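Local coordinates for protein tartrate dehydrogenase/decarboxylase (Pseudomonas putida, PDB 3FLK) that oxidises tartrate to oxaloglycolate with NAD and a divalent metal ion, and also oxidatively decarboxylates D-malate to pyruvate and turns meso-tartrate into D-glycerate, at residues V105-V110 against A268-E273; V131-N136 against K173-L178. The protein carries 1 engineered substitution. All blocks are in the same frame, centred on the assembly; numbering follows the deposited sequence.

Contact 1: V105-V110 against A268-E273. With OXL (oxalate ion), chain G.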
loop_
_atom_site.group_PDB
_atom_site.type_symbol
_atom_site.label_atom_id
_atom_site.label_comp_id
_atom_site.label_asym_id
_atom_site.label_seq_id
_atom_site.Cartn_x
_atom_site.Cartn_y
_atom_site.Cartn_z
ATOM N N VAL A 105 14.848 7.179 12.172
ATOM C CA VAL A 105 15.083 6.876 10.762
ATOM C C VAL A 105 15.106 5.367 10.535
ATOM O O VAL A 105 15.957 4.663 11.080
ATOM C CB VAL A 105 16.414 7.468 10.229
ATOM C CG1 VAL A 105 16.417 7.444 8.715
ATOM C CG2 VAL A 105 16.625 8.883 10.714
ATOM N N ASN A 106 14.170 4.884 9.725
ATOM C CA ASN A 106 14.155 3.483 9.317
ATOM C C ASN A 106 14.552 3.383 7.846
ATOM O O ASN A 106 13.755 3.683 6.957
ATOM C CB ASN A 106 12.780 2.852 9.570
ATOM C CG ASN A 106 12.824 1.327 9.604
ATOM O OD1 ASN A 106 13.729 0.701 9.058
ATOM N ND2 ASN A 106 11.840 0.728 10.260
ATOM N N ILE A 107 15.799 2.979 7.610
ATOM C CA ILE A 107 16.374 2.896 6.265
ATOM C C ILE A 107 16.228 1.487 5.705
ATOM O O ILE A 107 16.713 0.524 6.302
ATOM C CB ILE A 107 17.881 3.295 6.261
ATOM C CG1 ILE A 107 18.070 4.747 6.714
ATOM C CG2 ILE A 107 18.507 3.073 4.882
ATOM C CD1 ILE A 107 17.582 5.795 5.707
ATOM N N ARG A 108 15.577 1.379 4.550
ATOM C CA ARG A 108 15.291 0.085 3.933
ATOM C C ARG A 108 15.585 0.108 2.425
ATOM O O ARG A 108 14.742 0.539 1.632
ATOM C CB ARG A 108 13.835 -0.325 4.218
ATOM C CG ARG A 108 13.551 -0.577 5.696
ATOM C CD ARG A 108 12.069 -0.787 6.001
ATOM N NE ARG A 108 11.879 -1.312 7.353
ATOM C CZ ARG A 108 10.782 -1.937 7.781
ATOM N NH1 ARG A 108 9.749 -2.126 6.971
ATOM N NH2 ARG A 108 10.721 -2.381 9.030
ATOM N N PRO A 109 16.794 -0.343 2.025
ATOM C CA PRO A 109 17.153 -0.371 0.602
ATOM C C PRO A 109 16.419 -1.445 -0.201
ATOM O O PRO A 109 16.137 -2.532 0.312
ATOM C CB PRO A 109 18.660 -0.651 0.618
ATOM C CG PRO A 109 18.906 -1.348 1.907
ATOM C CD PRO A 109 17.892 -0.824 2.885
ATOM N N VAL A 110 16.113 -1.118 -1.453
ATOM C CA VAL A 110 15.442 -2.028 -2.372
ATOM C C VAL A 110 16.320 -2.169 -3.613
ATOM O O VAL A 110 16.676 -1.170 -4.242
ATOM C CB VAL A 110 14.029 -1.513 -2.757
ATOM C CG1 VAL A 110 13.365 -2.438 -3.758
ATOM C CG2 VAL A 110 13.150 -1.354 -1.518
ATOM N N ALA A 268 17.681 -0.691 8.765
ATOM C CA ALA A 268 18.463 -0.034 9.796
ATOM C C ALA A 268 17.567 0.950 10.547
ATOM O O ALA A 268 17.073 1.914 9.959
ATOM C CB ALA A 268 19.649 0.687 9.171
ATOM N N ASN A 269 17.342 0.678 11.831
ATOM C CA ASN A 269 16.588 1.570 12.709
ATOM C C ASN A 269 17.575 2.464 13.444
ATOM O O ASN A 269 18.107 2.095 14.493
ATOM C CB ASN A 269 15.736 0.782 13.711
ATOM C CG ASN A 269 14.674 -0.076 13.042
ATOM O OD1 ASN A 269 13.483 0.210 13.142
ATOM N ND2 ASN A 269 15.100 -1.142 12.371
ATOM N N LEU A 270 17.819 3.640 12.876
ATOM C CA LEU A 270 18.920 4.489 13.302
ATOM C C LEU A 270 18.515 5.608 14.246
ATOM O O LEU A 270 17.522 6.310 14.019
ATOM C CB LEU A 270 19.636 5.098 12.089
ATOM C CG LEU A 270 20.258 4.192 11.022
ATOM C CD1 LEU A 270 20.950 5.046 9.975
ATOM C CD2 LEU A 270 21.236 3.180 11.621
ATOM N N ASN A 271 19.300 5.751 15.308
ATOM C CA ASN A 271 19.359 6.973 16.092
ATOM C C ASN A 271 20.636 7.699 15.649
ATOM O O ASN A 271 21.713 7.434 16.185
ATOM C CB ASN A 271 19.381 6.648 17.590
ATOM C CG ASN A 271 19.530 7.888 18.465
ATOM O OD1 ASN A 271 20.524 8.040 19.176
ATOM N ND2 ASN A 271 18.544 8.777 18.415
ATOM N N PRO A 272 20.523 8.597 14.647
ATOM C CA PRO A 272 21.682 9.201 13.972
ATOM C C PRO A 272 22.606 9.997 14.896
ATOM O O PRO A 272 23.810 10.075 14.642
ATOM C CB PRO A 272 21.043 10.134 12.936
ATOM C CG PRO A 272 19.658 9.627 12.762
ATOM C CD PRO A 272 19.257 9.111 14.099
ATOM N N GLU A 273 22.043 10.569 15.958
ATOM C CA GLU A 273 22.809 11.350 16.933
ATOM C C GLU A 273 23.646 10.452 17.845
ATOM O O GLU A 273 24.516 10.934 18.573
ATOM C CB GLU A 273 21.877 12.232 17.773
ATOM C CG GLU A 273 21.150 13.326 16.985
ATOM C CD GLU A 273 19.976 12.799 16.166
ATOM O OE1 GLU A 273 19.396 11.755 16.541
ATOM O OE2 GLU A 273 19.633 13.432 15.143
HETATM C C1 OXL G . 6.186 -4.004 10.300
HETATM C C2 OXL G . 7.472 -3.389 9.963
HETATM O O1 OXL G . 5.585 -4.667 9.419
HETATM O O2 OXL G . 8.075 -2.707 10.821
HETATM O O3 OXL G . 5.709 -3.844 11.446
HETATM O O4 OXL G . 7.934 -3.558 8.810
HETATM O O HOH W 1 12.851 -2.332 10.572
#
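N106 and N269 face each other as a non-hydrogen-bonded pair of two antiparallel strands, and their side chains run side by side in the same direction with the amide planes turned 50° apart. ND2 of N106 comes within 3.4 Å of OD1 of N269, but at too poor an angle to bond. The two amides are joined indirectly: one water accepts from both ND2 atoms and, at 2.6 Å, from NH2 of R108, while N136 pairs with N106 ND2 through its OD1 and with N269 OD1 through its ND2. N106 OD1 takes R108 NE at 3.2 Å, from above the carbonyl plane. With its chain extended from CG to NE, R108 carries its guanidinium to the oxalate, whose C2 lies at the guanidinium edge, in its plane; NH1 and NH2 both give to O4, each at 3.0 Å, and NH2 adds a weak bond to O2.

Strands 105-111 and 266-270 are neighbours in the central mixed sheet of the isocitrate/isopropylmalate dehydrogenase fold, and R108, on the same face as the asparagines, reaches the oxalate in the active site. On either side of the asparagine pair the backbones are bonded, I107 with A268 in both directions and L270 N to V105 O at 2.8 Å; the return bond from V105 N is weak.

The other face is apolar. V105 has CG2 anti to its carbonyl carbon, which sends that methyl obliquely across P272, 3.7 Å from its CG. I107 CG1 lies more loosely against L270 CD1, at 4.4 Å, and Y174 of helix 165-181 covers V105, I107 and L270.

Contact 2: V131-N136 against K173-L178; sequences VVVREN and KYAFDL. With OXL (oxalate ion), chain G.
L178 makes the closest packing of this contact: its CD2 methyl meets V131 CG1 tip to tip at 3.8 Å and slides past V133, touching CG2 at 3.9 Å. The leucine gets there because CG stands anti to the backbone N (chi1 -171°), which sends the branch off the helix toward the strand. One turn back, A175 brings its CB methyl to 4.1 Å from V133 CG1, where the CA atoms of V133 and A175 are 6.2 Å apart, a closeness the small side chain is consistent with. Y174 is looser, its CD2 4.4 Å from V133 CG1 and the ring oblique to it. On the outer side of the helix, exposed K173 reaches along one turn to D177, making a salt bridge of 3.2 Å from NZ to OD2.

Across the strand from the valines, R134 extends into the active site, where NH1 gives a nearly straight bond (170°) to oxalate O2, which lies at the guanidinium edge, in its plane. NE is held by the carbonyl of N245. An alanine in place of R134 would probably leave oxalate O2 without this charged donor and the N245 carbonyl without its mate.

Segment 173-178 of helix 165-181 runs at 161° to strand segment 131-135, nearly antiparallel, and covers the apolar face of the strand, while from the opposite face R134 reaches the oxalate: the layered alpha/beta build of the isocitrate/isopropylmalate dehydrogenase family.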
loop_
_atom_site.group_PDB
_atom_site.type_symbol
_atom_site.label_atom_id
_atom_site.label_comp_id
_atom_site.label_asym_id
_atom_site.label_seq_id
_atom_site.Cartn_x
_atom_site.Cartn_y
_atom_site.Cartn_z
ATOM N N VAL A 131 15.998 3.593 -2.111
ATOM C CA VAL A 131 15.991 3.482 -0.661
ATOM C C VAL A 131 14.727 4.115 -0.069
ATOM O O VAL A 131 14.365 5.250 -0.399
ATOM C CB VAL A 131 17.299 4.057 -0.028
ATOM C CG1 VAL A 131 17.520 5.517 -0.416
ATOM C CG2 VAL A 131 17.308 3.888 1.489
ATOM N N VAL A 132 14.048 3.351 0.781
ATOM C CA VAL A 132 12.904 3.858 1.526
ATOM C C VAL A 132 13.392 4.425 2.855
ATOM O O VAL A 132 14.078 3.743 3.618
ATOM C CB VAL A 132 11.834 2.761 1.753
ATOM C CG1 VAL A 132 10.697 3.270 2.647
ATOM C CG2 VAL A 132 11.293 2.263 0.418
ATOM N N VAL A 133 13.057 5.689 3.098
ATOM C CA VAL A 133 13.352 6.365 4.353
ATOM C C VAL A 133 12.019 6.499 5.087
ATOM O O VAL A 133 11.156 7.292 4.698
ATOM C CB VAL A 133 14.013 7.753 4.118
ATOM C CG1 VAL A 133 14.297 8.458 5.438
ATOM C CG2 VAL A 133 15.305 7.605 3.309
ATOM N N ARG A 134 11.854 5.697 6.133
ATOM C CA ARG A 134 10.576 5.577 6.829
ATOM C C ARG A 134 10.629 6.221 8.212
ATOM O O ARG A 134 11.522 5.923 9.009
ATOM C CB ARG A 134 10.186 4.094 6.929
ATOM C CG ARG A 134 8.995 3.782 7.828
ATOM C CD ARG A 134 8.982 2.307 8.194
ATOM N NE ARG A 134 7.861 1.957 9.064
ATOM C CZ ARG A 134 7.733 0.794 9.696
ATOM N NH1 ARG A 134 8.661 -0.146 9.565
ATOM N NH2 ARG A 134 6.674 0.570 10.463
ATOM N N GLU A 135 9.669 7.103 8.490
ATOM C CA GLU A 135 9.524 7.691 9.819
ATOM C C GLU A 135 9.166 6.581 10.806
ATOM O O GLU A 135 8.267 5.781 10.549
ATOM C CB GLU A 135 8.458 8.793 9.822
ATOM C CG GLU A 135 8.599 9.798 10.974
ATOM C CD GLU A 135 8.340 9.178 12.342
ATOM O OE1 GLU A 135 7.321 8.465 12.495
ATOM O OE2 GLU A 135 9.161 9.391 13.263
ATOM N N ASN A 136 9.864 6.551 11.936
ATOM C CA ASN A 136 9.882 5.367 12.791
ATOM C C ASN A 136 9.389 5.564 14.236
ATOM O O ASN A 136 9.463 4.630 15.041
ATOM C CB ASN A 136 11.310 4.802 12.793
ATOM C CG ASN A 136 11.354 3.291 12.914
ATOM O OD1 ASN A 136 10.482 2.581 12.412
ATOM N ND2 ASN A 136 12.400 2.791 13.563
ATOM N N LYS A 173 14.495 15.929 6.647
ATOM C CA LYS A 173 15.883 16.382 6.583
ATOM C C LYS A 173 16.826 15.226 6.258
ATOM O O LYS A 173 17.675 15.348 5.375
ATOM C CB LYS A 173 16.306 17.070 7.882
ATOM C CG LYS A 173 17.708 17.670 7.823
ATOM C CD LYS A 173 17.995 18.559 9.017
ATOM C CE LYS A 173 19.364 19.218 8.895
ATOM N NZ LYS A 173 20.473 18.233 9.016
ATOM N N TYR A 174 16.666 14.105 6.958
ATOM C CA TYR A 174 17.496 12.932 6.703
ATOM C C TYR A 174 17.405 12.494 5.241
ATOM O O TYR A 174 18.431 12.263 4.594
ATOM C CB TYR A 174 17.142 11.772 7.643
ATOM C CG TYR A 174 18.231 10.721 7.708
ATOM C CD1 TYR A 174 19.222 10.777 8.691
ATOM C CD2 TYR A 174 18.291 9.690 6.769
ATOM C CE1 TYR A 174 20.235 9.816 8.747
ATOM C CE2 TYR A 174 19.301 8.729 6.815
ATOM C CZ TYR A 174 20.266 8.799 7.806
ATOM O OH TYR A 174 21.263 7.847 7.858
ATOM N N ALA A 175 16.179 12.411 4.725
ATOM C CA ALA A 175 15.931 11.962 3.354
ATOM C C ALA A 175 16.533 12.892 2.302
ATOM O O ALA A 175 17.102 12.426 1.314
ATOM C CB ALA A 175 14.442 11.784 3.114
ATOM N N PHE A 176 16.401 14.199 2.517
ATOM C CA PHE A 176 16.984 15.187 1.608
ATOM C C PHE A 176 18.510 15.227 1.693
ATOM O O PHE A 176 19.178 15.359 0.668
ATOM C CB PHE A 176 16.371 16.579 1.827
ATOM C CG PHE A 176 15.089 16.796 1.071
ATOM C CD1 PHE A 176 15.108 17.332 -0.212
ATOM C CD2 PHE A 176 13.867 16.448 1.632
ATOM C CE1 PHE A 176 13.926 17.524 -0.927
ATOM C CE2 PHE A 176 12.678 16.634 0.927
ATOM C CZ PHE A 176 12.708 17.176 -0.354
ATOM N N ASP A 177 19.051 15.099 2.906
ATOM C CA ASP A 177 20.499 14.975 3.104
ATOM C C ASP A 177 21.056 13.751 2.369
ATOM O O ASP A 177 22.115 13.826 1.743
ATOM C CB ASP A 177 20.850 14.888 4.593
ATOM C CG ASP A 177 20.818 16.242 5.292
ATOM O OD1 ASP A 177 20.809 17.285 4.608
ATOM O OD2 ASP A 177 20.807 16.262 6.540
ATOM N N LEU A 178 20.328 12.635 2.447
ATOM C CA LEU A 178 20.708 11.392 1.775
ATOM C C LEU A 178 20.693 11.553 0.256
ATOM O O LEU A 178 21.649 11.172 -0.422
ATOM C CB LEU A 178 19.790 10.240 2.213
ATOM C CG LEU A 178 20.130 8.800 1.800
ATOM C CD1 LEU A 178 21.438 8.326 2.414
ATOM C CD2 LEU A 178 18.996 7.864 2.197
HETATM C C1 OXL G . 6.186 -4.004 10.300
HETATM C C2 OXL G . 7.472 -3.389 9.963
HETATM O O1 OXL G . 5.585 -4.667 9.419
HETATM O O2 OXL G . 8.075 -2.707 10.821
HETATM O O3 OXL G . 5.709 -3.844 11.446
HETATM O O4 OXL G . 7.934 -3.558 8.810
#

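From the N terminus, after the earlier strands 6-13, 39-43 and 72-77, the chain reaches strand 105-111 and then, next in order, strand 129-135, its neighbour in the central sheet. It goes out through the two-stranded hairpin 145-148/156-164 and returns as helix 165-181, where contact 2 closes a loop of 36 residues. Only much later does strand 266-270 come back beside 105-111, so contact 1 closes a loop of 157 residues with contact 2 nested inside it. The centres of the two contacts lie about 8 Å apart, and backbone pairing of N106 with R134 links them. Together they tie three adjacent strands to one covering helix, and each brings an arginine to the same oxalate, beside R98 of the same chain and K192 of the second subunit.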